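Local coordinates for protein VP5 (Halorubrum pleomorphic virus 6, PDB 6QGL) that probably drives fusion of the viral envelope with the host cell membrane, as the envelope protein of an archaeal pleomorphic virus, at residues 379-392 with 417-431. Sequence-based numbering, arbitrary orientation.
Sequences YEGTAIEVTTVESE and LETTITNVDSARFVS
Glu392 OE2 is gripped by two groups, accepting from Thr419 N at 3.2 Å and from a water that donates a hydrogen bond to it, while OE1 of the same carboxylate accepts from Glu418 N at 2.8 Å. Both amides come in on the syn lone pairs, so the two oxygens hold the backbone at Glu418 and Thr419. The same water accepts from the hydroxyls of Thr388 and Thr419, which probably orients both. Next to the carboxylate stem, Leu417 CD2 meets Thr388 CG2 tip to tip and also touches Glu392 CB.

From here the two segments pair antiparallel along strands 382-388 and 422-431. A classic beta bulge interrupts the pairing: Asp425 and Ser426 both face Thr387, whose O takes a bond from Asp425 N (2.8 Å) and a weak one from Ser426 N. Further along, Glu385 and Arg428 lie side by side in a salt bridge, with Glu385 OE2 3.2 Å from both NE and NH1 of Arg428; the N-H directions are poor and both hydrogen bonds weak, while NH2 has a second carboxylate in Glu357. Val430 CG2 covers one face of that guanidinium. On the other side of the sheet, Val386 CG1 packs on Val424 CG2 at 3.8 Å. At the far end Tyr379 points its CE2 edge over the centre of the Phe429 ring, a T-shaped pair with planes at 89°. Phe429 gets there with CG between its backbone N and carbonyl carbon (chi1 61°).

Strands 382-388 and 393-397 form a beta hairpin through the type I turn 388-391, and strand 422-431 pairs along the hairpin's other edge in a small antiparallel sheet. Strand 422-431 also pairs with the short strands 357-359 and 366-367, while Ile372 and Ile374 of strand 371-374 touch Val386 and Ile384.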
ATOM      1  N   TYR A 379     -20.683   2.515   2.429  1.00 91.63           N
ATOM      2  CA  TYR A 379     -19.306   2.039   2.303  1.00 91.64           C
ATOM      3  C   TYR A 379     -19.197   0.804   1.418  1.00 95.51           C
ATOM      4  O   TYR A 379     -20.005  -0.120   1.545  1.00 94.50           O
ATOM      5  CB  TYR A 379     -18.683   1.770   3.683  1.00 92.02           C
ATOM      6  CG  TYR A 379     -18.857   2.873   4.710  1.00 94.27           C
ATOM      7  CD1 TYR A 379     -18.670   4.211   4.367  1.00 97.75           C
ATOM      8  CD2 TYR A 379     -19.106   2.575   6.045  1.00 94.29           C
ATOM      9  CE1 TYR A 379     -18.787   5.226   5.315  1.00 99.27           C
ATOM     10  CE2 TYR A 379     -19.229   3.582   7.003  1.00 95.83           C
ATOM     11  CZ  TYR A 379     -19.064   4.907   6.634  1.00105.03           C
ATOM     12  OH  TYR A 379     -19.178   5.903   7.575  1.00107.21           O
ATOM     13  N   GLU A 380     -18.184   0.792   0.527  1.00 92.89           N
ATOM     14  CA  GLU A 380     -17.894  -0.302  -0.412  1.00 92.70           C
ATOM     15  C   GLU A 380     -17.460  -1.557   0.358  1.00 94.09           C
ATOM     16  O   GLU A 380     -16.601  -1.474   1.239  1.00 93.07           O
ATOM     17  CB  GLU A 380     -16.815   0.117  -1.437  1.00 95.67           C
ATOM     18  CG  GLU A 380     -17.229   1.240  -2.385  1.00109.08           C
ATOM     19  CD  GLU A 380     -16.224   1.683  -3.439  1.00134.70           C
ATOM     20  OE1 GLU A 380     -15.022   1.354  -3.312  1.00131.84           O
ATOM     21  OE2 GLU A 380     -16.645   2.375  -4.394  1.00130.63           O
ATOM     22  N   GLY A 381     -18.088  -2.688   0.038  1.00 89.42           N
ATOM     23  CA  GLY A 381     -17.819  -3.967   0.688  1.00 87.96           C
ATOM     24  C   GLY A 381     -18.599  -4.195   1.971  1.00 89.28           C
ATOM     25  O   GLY A 381     -18.320  -5.154   2.698  1.00 88.44           O
ATOM     26  N   THR A 382     -19.568  -3.305   2.274  1.00 84.28           N
ATOM     27  CA  THR A 382     -20.428  -3.410   3.458  1.00 82.39           C
ATOM     28  C   THR A 382     -21.891  -3.336   3.062  1.00 84.53           C
ATOM     29  O   THR A 382     -22.229  -2.735   2.039  1.00 84.85           O
ATOM     30  CB  THR A 382     -20.126  -2.335   4.532  1.00 89.05           C
ATOM     31  OG1 THR A 382     -20.515  -1.044   4.067  1.00 88.43           O
ATOM     32  CG2 THR A 382     -18.679  -2.340   5.012  1.00 87.82           C
ATOM     33  N   ALA A 383     -22.760  -3.922   3.894  1.00 79.07           N
ATOM     34  CA  ALA A 383     -24.204  -3.898   3.713  1.00 77.88           C
ATOM     35  C   ALA A 383     -24.845  -3.203   4.905  1.00 79.36           C
ATOM     36  O   ALA A 383     -24.445  -3.451   6.048  1.00 78.50           O
ATOM     37  CB  ALA A 383     -24.747  -5.312   3.576  1.00 78.48           C
ATOM     38  N   ILE A 384     -25.811  -2.303   4.640  1.00 74.52           N
ATOM     39  CA  ILE A 384     -26.534  -1.594   5.696  1.00 73.08           C
ATOM     40  C   ILE A 384     -27.741  -2.445   6.062  1.00 74.38           C
ATOM     41  O   ILE A 384     -28.611  -2.680   5.219  1.00 73.83           O
ATOM     42  CB  ILE A 384     -26.909  -0.124   5.333  1.00 76.70           C
ATOM     43  CG1 ILE A 384     -25.653   0.699   4.968  1.00 78.12           C
ATOM     44  CG2 ILE A 384     -27.683   0.547   6.487  1.00 76.99           C
ATOM     45  CD1 ILE A 384     -25.909   1.925   4.125  1.00 85.54           C
ATOM     46  N   GLU A 385     -27.748  -2.954   7.303  1.00 69.22           N
ATOM     47  CA  GLU A 385     -28.821  -3.781   7.850  1.00 67.75           C
ATOM     48  C   GLU A 385     -29.821  -2.852   8.526  1.00 69.74           C
ATOM     49  O   GLU A 385     -29.552  -2.328   9.610  1.00 69.62           O
ATOM     50  CB  GLU A 385     -28.275  -4.836   8.832  1.00 69.20           C
ATOM     51  CG  GLU A 385     -27.399  -5.897   8.185  1.00 79.62           C
ATOM     52  CD  GLU A 385     -27.125  -7.113   9.048  1.00100.84           C
ATOM     53  OE1 GLU A 385     -27.469  -8.236   8.613  1.00 95.98           O
ATOM     54  OE2 GLU A 385     -26.568  -6.948  10.158  1.00 95.03           O
ATOM     55  N   VAL A 386     -30.947  -2.602   7.845  1.00 64.66           N
ATOM     56  CA  VAL A 386     -32.003  -1.700   8.307  1.00 63.57           C
ATOM     57  C   VAL A 386     -33.084  -2.492   9.041  1.00 65.56           C
ATOM     58  O   VAL A 386     -33.675  -3.405   8.463  1.00 64.62           O
ATOM     59  CB  VAL A 386     -32.593  -0.861   7.136  1.00 67.54           C
ATOM     60  CG1 VAL A 386     -33.623   0.149   7.637  1.00 67.19           C
ATOM     61  CG2 VAL A 386     -31.493  -0.158   6.346  1.00 68.32           C
ATOM     62  N   THR A 387     -33.339  -2.132  10.310  1.00 61.41           N
ATOM     63  CA  THR A 387     -34.370  -2.755  11.135  1.00 60.51           C
ATOM     64  C   THR A 387     -35.520  -1.772  11.289  1.00 64.00           C
ATOM     65  O   THR A 387     -35.311  -0.651  11.756  1.00 64.12           O
ATOM     66  CB  THR A 387     -33.790  -3.252  12.472  1.00 67.47           C
ATOM     67  OG1 THR A 387     -32.814  -4.262  12.204  1.00 68.00           O
ATOM     68  CG2 THR A 387     -34.860  -3.814  13.408  1.00 64.40           C
ATOM     69  N   THR A 388     -36.729  -2.185  10.881  1.00 59.86           N
ATOM     70  CA  THR A 388     -37.924  -1.344  10.963  1.00 59.45           C
ATOM     71  C   THR A 388     -38.570  -1.439  12.345  1.00 63.98           C
ATOM     72  O   THR A 388     -38.202  -2.302  13.146  1.00 63.89           O
ATOM     73  CB  THR A 388     -38.914  -1.638   9.815  1.00 64.53           C
ATOM     74  OG1 THR A 388     -39.582  -2.880  10.037  1.00 62.74           O
ATOM     75  CG2 THR A 388     -38.263  -1.604   8.436  1.00 62.45           C
ATOM     76  N   VAL A 389     -39.548  -0.557  12.609  1.00 60.95           N
ATOM     77  CA  VAL A 389     -40.318  -0.460  13.853  1.00 61.07           C
ATOM     78  C   VAL A 389     -41.208  -1.728  14.038  1.00 64.33           C
ATOM     79  O   VAL A 389     -41.545  -2.078  15.171  1.00 64.28           O
ATOM     80  CB  VAL A 389     -41.081   0.906  13.911  1.00 65.28           C
ATOM     81  CG1 VAL A 389     -42.160   0.935  14.985  1.00 65.24           C
ATOM     82  CG2 VAL A 389     -40.109   2.060  14.134  1.00 66.39           C
ATOM     83  N   GLU A 390     -41.489  -2.457  12.934  1.00 60.36           N
ATOM     84  CA  GLU A 390     -42.271  -3.701  12.921  1.00 59.64           C
ATOM     85  C   GLU A 390     -41.393  -4.949  13.149  1.00 64.65           C
ATOM     86  O   GLU A 390     -41.855  -6.072  12.937  1.00 64.38           O
ATOM     87  CB  GLU A 390     -43.061  -3.824  11.604  1.00 60.16           C
ATOM     88  CG  GLU A 390     -44.200  -2.827  11.463  1.00 70.28           C
ATOM     89  CD  GLU A 390     -45.290  -2.905  12.516  1.00 90.79           C
ATOM     90  OE1 GLU A 390     -45.739  -4.030  12.836  1.00 86.06           O
ATOM     91  OE2 GLU A 390     -45.695  -1.833  13.021  1.00 85.34           O
ATOM     92  N   SER A 391     -40.135  -4.739  13.600  1.00 62.18           N
ATOM     93  CA  SER A 391     -39.116  -5.755  13.897  1.00 62.73           C
ATOM     94  C   SER A 391     -38.757  -6.627  12.684  1.00 66.62           C
ATOM     95  O   SER A 391     -38.533  -7.835  12.821  1.00 67.35           O
ATOM     96  CB  SER A 391     -39.499  -6.597  15.112  1.00 66.93           C
ATOM     97  OG  SER A 391     -39.275  -5.873  16.309  1.00 76.87           O
ATOM     98  N   GLU A 392     -38.664  -5.995  11.504  1.00 62.07           N
ATOM     99  CA  GLU A 392     -38.259  -6.632  10.251  1.00 61.58           C
ATOM    100  C   GLU A 392     -36.915  -6.060   9.865  1.00 66.01           C
ATOM    101  O   GLU A 392     -36.673  -4.875  10.089  1.00 65.57           O
ATOM    102  CB  GLU A 392     -39.265  -6.352   9.134  1.00 62.16           C
ATOM    103  CG  GLU A 392     -40.497  -7.228   9.170  1.00 70.70           C
ATOM    104  CD  GLU A 392     -41.306  -7.104   7.898  1.00 86.39           C
ATOM    105  OE1 GLU A 392     -40.996  -7.835   6.930  1.00 78.96           O
ATOM    106  OE2 GLU A 392     -42.227  -6.258   7.857  1.00 78.41           O
ATOM    107  N   LEU A 417     -39.640  -6.389   2.588  1.00 65.15           N
ATOM    108  CA  LEU A 417     -40.441  -6.139   3.796  1.00 63.01           C
ATOM    109  C   LEU A 417     -41.894  -6.563   3.643  1.00 65.62           C
ATOM    110  O   LEU A 417     -42.449  -6.467   2.548  1.00 65.93           O
ATOM    111  CB  LEU A 417     -40.393  -4.649   4.195  1.00 62.53           C
ATOM    112  CG  LEU A 417     -39.031  -4.028   4.525  1.00 67.36           C
ATOM    113  CD1 LEU A 417     -39.114  -2.516   4.504  1.00 67.66           C
ATOM    114  CD2 LEU A 417     -38.502  -4.507   5.870  1.00 68.85           C
ATOM    115  N   GLU A 418     -42.519  -7.004   4.754  1.00 60.58           N
ATOM    116  CA  GLU A 418     -43.934  -7.380   4.807  1.00 59.45           C
ATOM    117  C   GLU A 418     -44.773  -6.109   4.927  1.00 62.28           C
ATOM    118  O   GLU A 418     -45.838  -6.018   4.313  1.00 62.31           O
ATOM    119  CB  GLU A 418     -44.223  -8.326   5.980  1.00 60.56           C
ATOM    120  CG  GLU A 418     -43.858  -9.776   5.707  1.00 72.60           C
ATOM    121  CD  GLU A 418     -44.366 -10.805   6.703  1.00 89.97           C
ATOM    122  OE1 GLU A 418     -45.225 -10.461   7.548  1.00 81.73           O
ATOM    123  OE2 GLU A 418     -43.909 -11.968   6.626  1.00 83.58           O
ATOM    124  N   THR A 419     -44.296  -5.134   5.729  1.00 57.30           N
ATOM    125  CA  THR A 419     -44.946  -3.836   5.892  1.00 56.02           C
ATOM    126  C   THR A 419     -44.022  -2.812   5.249  1.00 59.05           C
ATOM    127  O   THR A 419     -42.905  -2.592   5.728  1.00 58.75           O
ATOM    128  CB  THR A 419     -45.346  -3.535   7.354  1.00 64.74           C
ATOM    129  OG1 THR A 419     -44.200  -3.137   8.100  1.00 68.33           O
ATOM    130  CG2 THR A 419     -46.025  -4.703   8.035  1.00 61.77           C
ATOM    131  N   THR A 420     -44.458  -2.276   4.102  1.00 55.13           N
ATOM    132  CA  THR A 420     -43.716  -1.300   3.297  1.00 55.49           C
ATOM    133  C   THR A 420     -43.751   0.092   3.920  1.00 57.78           C
ATOM    134  O   THR A 420     -42.756   0.805   3.858  1.00 58.49           O
ATOM    135  CB  THR A 420     -44.229  -1.291   1.859  1.00 63.51           C
ATOM    136  OG1 THR A 420     -45.645  -1.130   1.886  1.00 63.17           O
ATOM    137  CG2 THR A 420     -43.872  -2.560   1.108  1.00 62.12           C
ATOM    138  N   ILE A 421     -44.891   0.477   4.514  1.00 51.92           N
ATOM    139  CA  ILE A 421     -45.053   1.780   5.163  1.00 51.40           C
ATOM    140  C   ILE A 421     -44.793   1.596   6.657  1.00 53.37           C
ATOM    141  O   ILE A 421     -45.633   1.035   7.367  1.00 51.74           O
ATOM    142  CB  ILE A 421     -46.435   2.420   4.846  1.00 54.12           C
ATOM    143  CG1 ILE A 421     -46.669   2.492   3.319  1.00 55.01           C
ATOM    144  CG2 ILE A 421     -46.567   3.806   5.502  1.00 55.84           C
ATOM    145  CD1 ILE A 421     -48.078   2.698   2.880  1.00 60.49           C
ATOM    146  N   THR A 422     -43.610   2.039   7.116  1.00 50.12           N
ATOM    147  CA  THR A 422     -43.141   1.912   8.502  1.00 49.72           C
ATOM    148  C   THR A 422     -42.060   2.973   8.789  1.00 55.58           C
ATOM    149  O   THR A 422     -41.858   3.875   7.967  1.00 55.81           O
ATOM    150  CB  THR A 422     -42.688   0.444   8.785  1.00 54.12           C
ATOM    151  OG1 THR A 422     -42.446   0.259  10.180  1.00 54.35           O
ATOM    152  CG2 THR A 422     -41.470   0.032   7.973  1.00 52.35           C
ATOM    153  N   ASN A 423     -41.390   2.873   9.958  1.00 53.19           N
ATOM    154  CA  ASN A 423     -40.314   3.776  10.367  1.00 54.69           C
ATOM    155  C   ASN A 423     -39.092   2.964  10.766  1.00 59.45           C
ATOM    156  O   ASN A 423     -39.242   1.867  11.286  1.00 58.14           O
ATOM    157  CB  ASN A 423     -40.758   4.713  11.500  1.00 55.82           C
ATOM    158  CG  ASN A 423     -41.894   5.630  11.123  1.00 75.34           C
ATOM    159  OD1 ASN A 423     -41.707   6.822  10.865  1.00 71.72           O
ATOM    160  ND2 ASN A 423     -43.102   5.094  11.081  1.00 65.05           N
ATOM    161  N   VAL A 424     -37.893   3.462  10.459  1.00 57.92           N
ATOM    162  CA  VAL A 424     -36.627   2.806  10.793  1.00 58.30           C
ATOM    163  C   VAL A 424     -36.439   2.881  12.317  1.00 64.15           C
ATOM    164  O   VAL A 424     -36.545   3.961  12.899  1.00 64.65           O
ATOM    165  CB  VAL A 424     -35.423   3.422  10.013  1.00 63.05           C
ATOM    166  CG1 VAL A 424     -34.099   2.778  10.418  1.00 63.02           C
ATOM    167  CG2 VAL A 424     -35.625   3.314   8.505  1.00 62.69           C
ATOM    168  N   ASP A 425     -36.212   1.723  12.953  1.00 61.70           N
ATOM    169  CA  ASP A 425     -35.972   1.613  14.393  1.00 62.93           C
ATOM    170  C   ASP A 425     -34.490   1.896  14.662  1.00 69.32           C
ATOM    171  O   ASP A 425     -34.157   2.688  15.546  1.00 70.18           O
ATOM    172  CB  ASP A 425     -36.355   0.205  14.895  1.00 64.13           C
ATOM    173  CG  ASP A 425     -36.291   0.044  16.402  1.00 75.06           C
ATOM    174  OD1 ASP A 425     -37.180   0.585  17.095  1.00 75.91           O
ATOM    175  OD2 ASP A 425     -35.359  -0.634  16.886  1.00 81.79           O
ATOM    176  N   SER A 426     -33.612   1.248  13.875  1.00 66.45           N
ATOM    177  CA  SER A 426     -32.157   1.355  13.927  1.00 67.51           C
ATOM    178  C   SER A 426     -31.559   0.781  12.645  1.00 72.38           C
ATOM    179  O   SER A 426     -32.238   0.047  11.920  1.00 70.96           O
ATOM    180  CB  SER A 426     -31.603   0.606  15.140  1.00 71.26           C
ATOM    181  OG  SER A 426     -32.039  -0.745  15.172  1.00 78.41           O
ATOM    182  N   ALA A 427     -30.290   1.123  12.369  1.00 70.86           N
ATOM    183  CA  ALA A 427     -29.535   0.637  11.215  1.00 70.94           C
ATOM    184  C   ALA A 427     -28.068   0.491  11.580  1.00 76.85           C
ATOM    185  O   ALA A 427     -27.532   1.307  12.333  1.00 77.48           O
ATOM    186  CB  ALA A 427     -29.688   1.585  10.035  1.00 71.98           C
ATOM    187  N   ARG A 428     -27.424  -0.560  11.062  1.00 74.08           N
ATOM    188  CA  ARG A 428     -26.005  -0.826  11.290  1.00 74.80           C
ATOM    189  C   ARG A 428     -25.349  -1.369  10.028  1.00 79.82           C
ATOM    190  O   ARG A 428     -26.012  -2.045   9.242  1.00 78.90           O
ATOM    191  CB  ARG A 428     -25.785  -1.771  12.495  1.00 74.51           C
ATOM    192  CG  ARG A 428     -26.250  -3.217  12.306  1.00 82.59           C
ATOM    193  CD  ARG A 428     -25.584  -4.138  13.307  1.00 91.54           C
ATOM    194  NE  ARG A 428     -25.803  -5.548  12.986  1.00 98.17           N
ATOM    195  CZ  ARG A 428     -24.952  -6.525  13.281  1.00111.15           C
ATOM    196  NH1 ARG A 428     -25.227  -7.777  12.942  1.00 96.61           N
ATOM    197  NH2 ARG A 428     -23.803  -6.253  13.885  1.00 99.22           N
ATOM    198  N   PHE A 429     -24.060  -1.070   9.823  1.00 77.98           N
ATOM    199  CA  PHE A 429     -23.335  -1.593   8.669  1.00 78.37           C
ATOM    200  C   PHE A 429     -22.477  -2.769   9.098  1.00 83.04           C
ATOM    201  O   PHE A 429     -21.860  -2.728  10.160  1.00 82.78           O
ATOM    202  CB  PHE A 429     -22.520  -0.511   7.938  1.00 81.07           C
ATOM    203  CG  PHE A 429     -21.440   0.172   8.743  1.00 83.53           C
ATOM    204  CD1 PHE A 429     -21.717   1.321   9.474  1.00 87.50           C
ATOM    205  CD2 PHE A 429     -20.131  -0.295   8.718  1.00 86.00           C
ATOM    206  CE1 PHE A 429     -20.715   1.963  10.209  1.00 89.30           C
ATOM    207  CE2 PHE A 429     -19.131   0.345   9.455  1.00 89.58           C
ATOM    208  CZ  PHE A 429     -19.429   1.472  10.191  1.00 88.40           C
ATOM    209  N   VAL A 430     -22.498  -3.843   8.304  1.00 80.33           N
ATOM    210  CA  VAL A 430     -21.754  -5.084   8.546  1.00 80.79           C
ATOM    211  C   VAL A 430     -21.066  -5.458   7.214  1.00 86.23           C
ATOM    212  O   VAL A 430     -21.548  -5.049   6.155  1.00 86.11           O
ATOM    213  CB  VAL A 430     -22.708  -6.199   9.080  1.00 84.60           C
ATOM    214  CG1 VAL A 430     -21.993  -7.537   9.260  1.00 85.17           C
ATOM    215  CG2 VAL A 430     -23.379  -5.781  10.385  1.00 84.31           C
ATOM    216  N   SER A 431     -19.935  -6.193   7.262  1.00 83.83           N
ATOM    217  CA  SER A 431     -19.206  -6.606   6.058  1.00 84.39           C
ATOM    218  C   SER A 431     -19.998  -7.597   5.204  1.00 89.30           C
ATOM    219  O   SER A 431     -20.834  -8.337   5.730  1.00 88.74           O
ATOM    220  CB  SER A 431     -17.855  -7.194   6.429  1.00 88.12           C
ATOM    221  OG  SER A 431     -17.092  -7.593   5.303  1.00 96.60           O
TER
HETATM  222  O   HOH W   1     -41.387  -3.586   8.114  1.00 58.16           O